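Local coordinates for protein myosin-I heavy chain (Dictyostelium discoideum, PDB 5EJR) that is the heavy chain of an actin-based class VII motor with ATPase activity, involved in the early steps of phagocytosis and adhesion, represented here by a tail MyTH4-FERM unit, at residues Asn39-Phe44 / Ala111-Asn116; Ser154-Ile159 / Leu169-Ile174. One frame throughout, in Å; residues are numbered along the deposited sequence.

Contact 1: residues Asn39-Phe44 / Ala111-Asn116; sequences NTAFYF and AYRQTN
R113 reaches along the loop 39-44 and puts NH1 2.8 Å from A41 O. This hydrogen bond is bent, 142° at the hydrogen, and the nitrogen stands above the carbonyl plane instead of lying on a lone pair. With CG anti to the backbone N (chi1 158°) and the chain extended to NE, the guanidinium slides beneath Y43 O, which sits 3.4 Å above its plane, over the centre. One arginine thus meets two carbonyls, A41 O near its edge and Y43 O over a face. Beside it the main chains join directly: F44 N donates to N116 O over 2.9 Å. F42 O lies against N116 CB and takes a weak hydrogen bond from N116 ND2, and a CA-H...O contact from R113 CA. The same ND2 comes in at the edge of the Y43 ring, 3.4 Å from Y43 CD1. At the far end, the Q114 amide lies almost parallel to the F44 ring, 15° between planes, with Q114 NE2 3.4 Å from F44 CE2.

Further out, Q114 OE1 accepts a hydrogen bond from N45 N and a weak one from R113 NE, tying both side chains to the same loop. F68 of helix 58-75 packs on both. K117 makes a cation-pi contact with Y43, and the F42 ring meets that of F14 and packs on L6 and A10 of helix 5-11. R113 to N116 form a type I beta turn, and the loop between helices 15-25 and 58-75 is laid across it in the helical MyTH4 domain.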
loop_
_atom_site.group_PDB
_atom_site.type_symbol
_atom_site.label_atom_id
_atom_site.label_comp_id
_atom_site.label_asym_id
_atom_site.label_seq_id
_atom_site.Cartn_x
_atom_site.Cartn_y
_atom_site.Cartn_z
ATOM N N ASN A 39 -26.484 -21.897 26.660
ATOM C CA ASN A 39 -26.779 -20.814 25.721
ATOM C C ASN A 39 -26.256 -19.441 26.185
ATOM O O ASN A 39 -26.079 -18.563 25.338
ATOM C CB ASN A 39 -28.279 -20.767 25.392
ATOM C CG ASN A 39 -28.806 -22.039 24.767
ATOM O OD1 ASN A 39 -28.655 -22.289 23.566
ATOM N ND2 ASN A 39 -29.436 -22.877 25.572
ATOM N N THR A 40 -25.962 -19.266 27.501
ATOM C CA THR A 40 -25.437 -18.011 28.079
ATOM C C THR A 40 -24.047 -17.617 27.508
ATOM O O THR A 40 -23.600 -16.473 27.681
ATOM C CB THR A 40 -25.436 -18.054 29.620
ATOM O OG1 THR A 40 -24.507 -19.034 30.077
ATOM C CG2 THR A 40 -26.813 -18.319 30.210
ATOM N N ALA A 41 -23.374 -18.574 26.829
ATOM C CA ALA A 41 -22.075 -18.371 26.202
ATOM C C ALA A 41 -22.235 -17.494 24.953
ATOM O O ALA A 41 -21.275 -16.852 24.552
ATOM C CB ALA A 41 -21.452 -19.710 25.835
ATOM N N PHE A 42 -23.453 -17.461 24.361
ATOM C CA PHE A 42 -23.793 -16.648 23.192
ATOM C C PHE A 42 -24.167 -15.205 23.561
ATOM O O PHE A 42 -24.443 -14.403 22.667
ATOM C CB PHE A 42 -24.974 -17.275 22.441
ATOM C CG PHE A 42 -24.689 -18.565 21.718
ATOM C CD1 PHE A 42 -23.808 -18.598 20.640
ATOM C CD2 PHE A 42 -25.354 -19.733 22.063
ATOM C CE1 PHE A 42 -23.569 -19.786 19.949
ATOM C CE2 PHE A 42 -25.120 -20.920 21.367
ATOM C CZ PHE A 42 -24.233 -20.935 20.312
ATOM N N TYR A 43 -24.211 -14.883 24.860
ATOM C CA TYR A 43 -24.645 -13.571 25.307
ATOM C C TYR A 43 -23.514 -12.693 25.798
ATOM O O TYR A 43 -22.554 -13.192 26.399
ATOM C CB TYR A 43 -25.748 -13.694 26.390
ATOM C CG TYR A 43 -26.948 -14.547 26.026
ATOM C CD1 TYR A 43 -27.434 -14.584 24.721
ATOM C CD2 TYR A 43 -27.658 -15.239 27.002
ATOM C CE1 TYR A 43 -28.524 -15.379 24.377
ATOM C CE2 TYR A 43 -28.782 -16.000 26.678
ATOM C CZ TYR A 43 -29.207 -16.070 25.359
ATOM O OH TYR A 43 -30.309 -16.816 25.013
ATOM N N PHE A 44 -23.654 -11.371 25.567
ATOM C CA PHE A 44 -22.714 -10.333 25.992
ATOM C C PHE A 44 -22.464 -10.364 27.504
ATOM O O PHE A 44 -23.384 -10.604 28.283
ATOM C CB PHE A 44 -23.205 -8.925 25.563
ATOM C CG PHE A 44 -22.399 -7.764 26.122
ATOM C CD1 PHE A 44 -22.697 -7.221 27.369
ATOM C CD2 PHE A 44 -21.304 -7.258 25.429
ATOM C CE1 PHE A 44 -21.910 -6.197 27.913
ATOM C CE2 PHE A 44 -20.532 -6.220 25.967
ATOM C CZ PHE A 44 -20.837 -5.700 27.206
ATOM N N ALA A 111 -17.007 -12.275 18.496
ATOM C CA ALA A 111 -17.491 -10.993 17.994
ATOM C C ALA A 111 -19.009 -10.996 18.065
ATOM O O ALA A 111 -19.585 -10.050 18.608
ATOM C CB ALA A 111 -17.011 -10.762 16.559
ATOM N N TYR A 112 -19.642 -12.074 17.566
ATOM C CA TYR A 112 -21.091 -12.229 17.557
ATOM C C TYR A 112 -21.699 -12.232 18.969
ATOM O O TYR A 112 -22.640 -11.477 19.228
ATOM C CB TYR A 112 -21.549 -13.463 16.756
ATOM C CG TYR A 112 -23.057 -13.572 16.775
ATOM C CD1 TYR A 112 -23.843 -12.747 15.973
ATOM C CD2 TYR A 112 -23.705 -14.384 17.706
ATOM C CE1 TYR A 112 -25.236 -12.772 16.055
ATOM C CE2 TYR A 112 -25.097 -14.418 17.795
ATOM C CZ TYR A 112 -25.856 -13.607 16.971
ATOM O OH TYR A 112 -27.221 -13.643 17.060
ATOM N N ARG A 113 -21.162 -13.070 19.874
ATOM C CA ARG A 113 -21.604 -13.160 21.277
ATOM C C ARG A 113 -21.669 -11.757 21.893
ATOM O O ARG A 113 -22.635 -11.425 22.576
ATOM C CB ARG A 113 -20.639 -14.055 22.082
ATOM C CG ARG A 113 -20.640 -13.822 23.593
ATOM C CD ARG A 113 -19.297 -14.152 24.196
ATOM N NE ARG A 113 -19.152 -13.647 25.555
ATOM C CZ ARG A 113 -19.347 -14.377 26.648
ATOM N NH1 ARG A 113 -19.748 -15.638 26.549
ATOM N NH2 ARG A 113 -19.152 -13.852 27.849
ATOM N N GLN A 114 -20.664 -10.920 21.612
ATOM C CA GLN A 114 -20.626 -9.593 22.203
ATOM C C GLN A 114 -21.656 -8.607 21.594
ATOM O O GLN A 114 -21.910 -7.563 22.190
ATOM C CB GLN A 114 -19.203 -9.055 22.194
ATOM C CG GLN A 114 -18.283 -9.780 23.195
ATOM C CD GLN A 114 -18.647 -9.520 24.645
ATOM O OE1 GLN A 114 -19.421 -10.254 25.271
ATOM N NE2 GLN A 114 -18.112 -8.455 25.202
ATOM N N THR A 115 -22.315 -8.984 20.486
ATOM C CA THR A 115 -23.372 -8.163 19.859
ATOM C C THR A 115 -24.770 -8.570 20.374
ATOM O O THR A 115 -25.719 -7.805 20.224
ATOM C CB THR A 115 -23.365 -8.288 18.318
ATOM O OG1 THR A 115 -23.924 -9.539 17.924
ATOM C CG2 THR A 115 -21.995 -8.087 17.698
ATOM N N ASN A 116 -24.894 -9.791 20.914
ATOM C CA ASN A 116 -26.143 -10.369 21.416
ATOM C C ASN A 116 -26.388 -9.971 22.877
ATOM O O ASN A 116 -25.606 -10.340 23.750
ATOM C CB ASN A 116 -26.089 -11.896 21.264
ATOM C CG ASN A 116 -27.406 -12.589 21.039
ATOM O OD1 ASN A 116 -28.347 -12.048 20.446
ATOM N ND2 ASN A 116 -27.461 -13.854 21.415
#

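Contact 2: residues Ser154-Ile159 / Leu169-Ile174; sequences SRNIAI and LIAVCI
N156 reaches from helix 142-159 toward helix 164-178 and can be followed outward atom by atom. Its CB rests on the branch methyl of I170, 3.9 Å from I170 CG2. CG is anti to the backbone N (chi1 -173°), which carries the amide past I170 toward the next residue on the facing helix. There N156 ND2 lies 4.0 Å from I170 CB and 3.7 Å from A171 CB. The nearest polar atom to it on the facing helix is A171 N, at 3.5 Å; both are N-H groups, and no hydrogen bond links the two segments. I174 CD1, one turn along from I170, brushes the same nitrogen at a longer distance.

The other branch of I170 meets two further residues. Its CD1 reaches helix 142-159, where it meets R155 CB and I159 CG2, each at 4.2 Å. R155 gives this contact little more than its CB, because the chain then bends away and its guanidinium hydrogen-bonds T115 O. Deeper in, F128 of helix 121-137 packs against I170 and R155, while L152 touches both I170 and I174.

The two short axes pass 9.7 Å apart at 159°, nearly antiparallel, with few residues between the helices. This is a helical hairpin, two consecutive antiparallel helices packed side by side within the all-helical MyTH4 domain.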
loop_
_atom_site.group_PDB
_atom_site.type_symbol
_atom_site.label_atom_id
_atom_site.label_comp_id
_atom_site.label_asym_id
_atom_site.label_seq_id
_atom_site.Cartn_x
_atom_site.Cartn_y
_atom_site.Cartn_z
ATOM N N SER A 154 -31.383 -14.021 10.910
ATOM C CA SER A 154 -32.392 -13.968 11.990
ATOM C C SER A 154 -32.297 -12.666 12.787
ATOM O O SER A 154 -33.317 -12.080 13.156
ATOM C CB SER A 154 -32.252 -15.158 12.931
ATOM O OG SER A 154 -32.738 -16.340 12.316
ATOM N N ARG A 155 -31.072 -12.209 13.055
ATOM C CA ARG A 155 -30.872 -10.949 13.767
ATOM C C ARG A 155 -31.303 -9.780 12.888
ATOM O O ARG A 155 -31.705 -8.749 13.418
ATOM C CB ARG A 155 -29.403 -10.772 14.159
ATOM C CG ARG A 155 -28.975 -11.640 15.330
ATOM C CD ARG A 155 -29.543 -11.179 16.670
ATOM N NE ARG A 155 -29.131 -9.826 17.065
ATOM C CZ ARG A 155 -27.981 -9.533 17.666
ATOM N NH1 ARG A 155 -27.076 -10.480 17.885
ATOM N NH2 ARG A 155 -27.716 -8.287 18.029
ATOM N N ASN A 156 -31.186 -9.933 11.553
ATOM C CA ASN A 156 -31.565 -8.890 10.591
ATOM C C ASN A 156 -33.087 -8.797 10.595
ATOM O O ASN A 156 -33.621 -7.701 10.736
ATOM C CB ASN A 156 -31.026 -9.198 9.171
ATOM C CG ASN A 156 -31.247 -8.084 8.167
ATOM O OD1 ASN A 156 -32.372 -7.739 7.808
ATOM N ND2 ASN A 156 -30.176 -7.521 7.653
ATOM N N ILE A 157 -33.768 -9.950 10.490
ATOM C CA ILE A 157 -35.238 -10.050 10.491
ATOM C C ILE A 157 -35.805 -9.475 11.803
ATOM O O ILE A 157 -36.750 -8.688 11.756
ATOM C CB ILE A 157 -35.674 -11.510 10.158
ATOM C CG1 ILE A 157 -35.439 -11.810 8.659
ATOM C CG2 ILE A 157 -37.130 -11.806 10.551
ATOM C CD1 ILE A 157 -35.309 -13.331 8.291
ATOM N N ALA A 158 -35.158 -9.772 12.952
ATOM C CA ALA A 158 -35.578 -9.257 14.262
ATOM C C ALA A 158 -35.353 -7.758 14.471
ATOM O O ALA A 158 -36.049 -7.162 15.298
ATOM C CB ALA A 158 -34.918 -10.046 15.381
ATOM N N ILE A 159 -34.411 -7.136 13.744
ATOM C CA ILE A 159 -34.136 -5.715 13.972
ATOM C C ILE A 159 -34.450 -4.785 12.743
ATOM O O ILE A 159 -34.396 -3.561 12.888
ATOM C CB ILE A 159 -32.693 -5.573 14.525
ATOM C CG1 ILE A 159 -32.654 -4.548 15.670
ATOM C CG2 ILE A 159 -31.609 -5.322 13.458
ATOM C CD1 ILE A 159 -33.176 -5.099 17.025
ATOM N N LEU A 169 -26.094 -2.871 7.910
ATOM C CA LEU A 169 -24.775 -3.289 8.369
ATOM C C LEU A 169 -24.711 -4.817 8.492
ATOM O O LEU A 169 -23.685 -5.394 8.150
ATOM C CB LEU A 169 -24.427 -2.595 9.699
ATOM C CG LEU A 169 -23.185 -3.059 10.501
ATOM C CD1 LEU A 169 -21.883 -3.061 9.645
ATOM C CD2 LEU A 169 -22.981 -2.172 11.696
ATOM N N ILE A 170 -25.786 -5.462 8.986
ATOM C CA ILE A 170 -25.852 -6.921 9.108
ATOM C C ILE A 170 -26.018 -7.509 7.708
ATOM O O ILE A 170 -25.426 -8.553 7.401
ATOM C CB ILE A 170 -26.968 -7.396 10.084
ATOM C CG1 ILE A 170 -26.654 -6.988 11.545
ATOM C CG2 ILE A 170 -27.190 -8.917 9.974
ATOM C CD1 ILE A 170 -27.897 -7.177 12.588
ATOM N N ALA A 171 -26.822 -6.839 6.857
ATOM C CA ALA A 171 -27.018 -7.295 5.482
ATOM C C ALA A 171 -25.697 -7.248 4.666
ATOM O O ALA A 171 -25.518 -8.099 3.793
ATOM C CB ALA A 171 -28.098 -6.474 4.795
ATOM N N VAL A 172 -24.779 -6.285 4.959
ATOM C CA VAL A 172 -23.491 -6.218 4.236
ATOM C C VAL A 172 -22.586 -7.382 4.706
ATOM O O VAL A 172 -21.944 -8.013 3.862
ATOM C CB VAL A 172 -22.782 -4.822 4.205
ATOM C CG1 VAL A 172 -22.264 -4.375 5.568
ATOM C CG2 VAL A 172 -21.667 -4.782 3.161
ATOM N N CYS A 173 -22.643 -7.740 6.021
ATOM C CA CYS A 173 -21.913 -8.888 6.572
ATOM C C CYS A 173 -22.322 -10.147 5.844
ATOM O O CYS A 173 -21.454 -10.914 5.430
ATOM C CB CYS A 173 -22.149 -9.024 8.072
ATOM S SG CYS A 173 -21.474 -7.665 9.046
ATOM N N ILE A 174 -23.644 -10.337 5.658
ATOM C CA ILE A 174 -24.243 -11.484 4.963
ATOM C C ILE A 174 -23.763 -11.513 3.504
ATOM O O ILE A 174 -23.434 -12.590 3.006
ATOM C CB ILE A 174 -25.802 -11.447 5.080
ATOM C CG1 ILE A 174 -26.248 -11.636 6.552
ATOM C CG2 ILE A 174 -26.491 -12.475 4.145
ATOM C CD1 ILE A 174 -27.689 -11.112 6.893
#

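Both contacts belong to the MyTH4 part of the chain, with centres about 15 Å apart, and R155 connects them: from contact 2 its guanidinium reaches the 111-116 turn of contact 1, where NH1 adds a weak bond to Y112 OH beside the tie to T115. Contact 1 is partly buried and joins segments far apart in sequence, an N-terminal loop and the 111-116 turn, chiefly through backbone carbonyls and polar side chains. Contact 2 lies nearer the surface, joins neighbouring helices of a hairpin, buries less than half as much area and relies on van der Waals packing. F128 of helix 121-137 touches T115, R155 and I170.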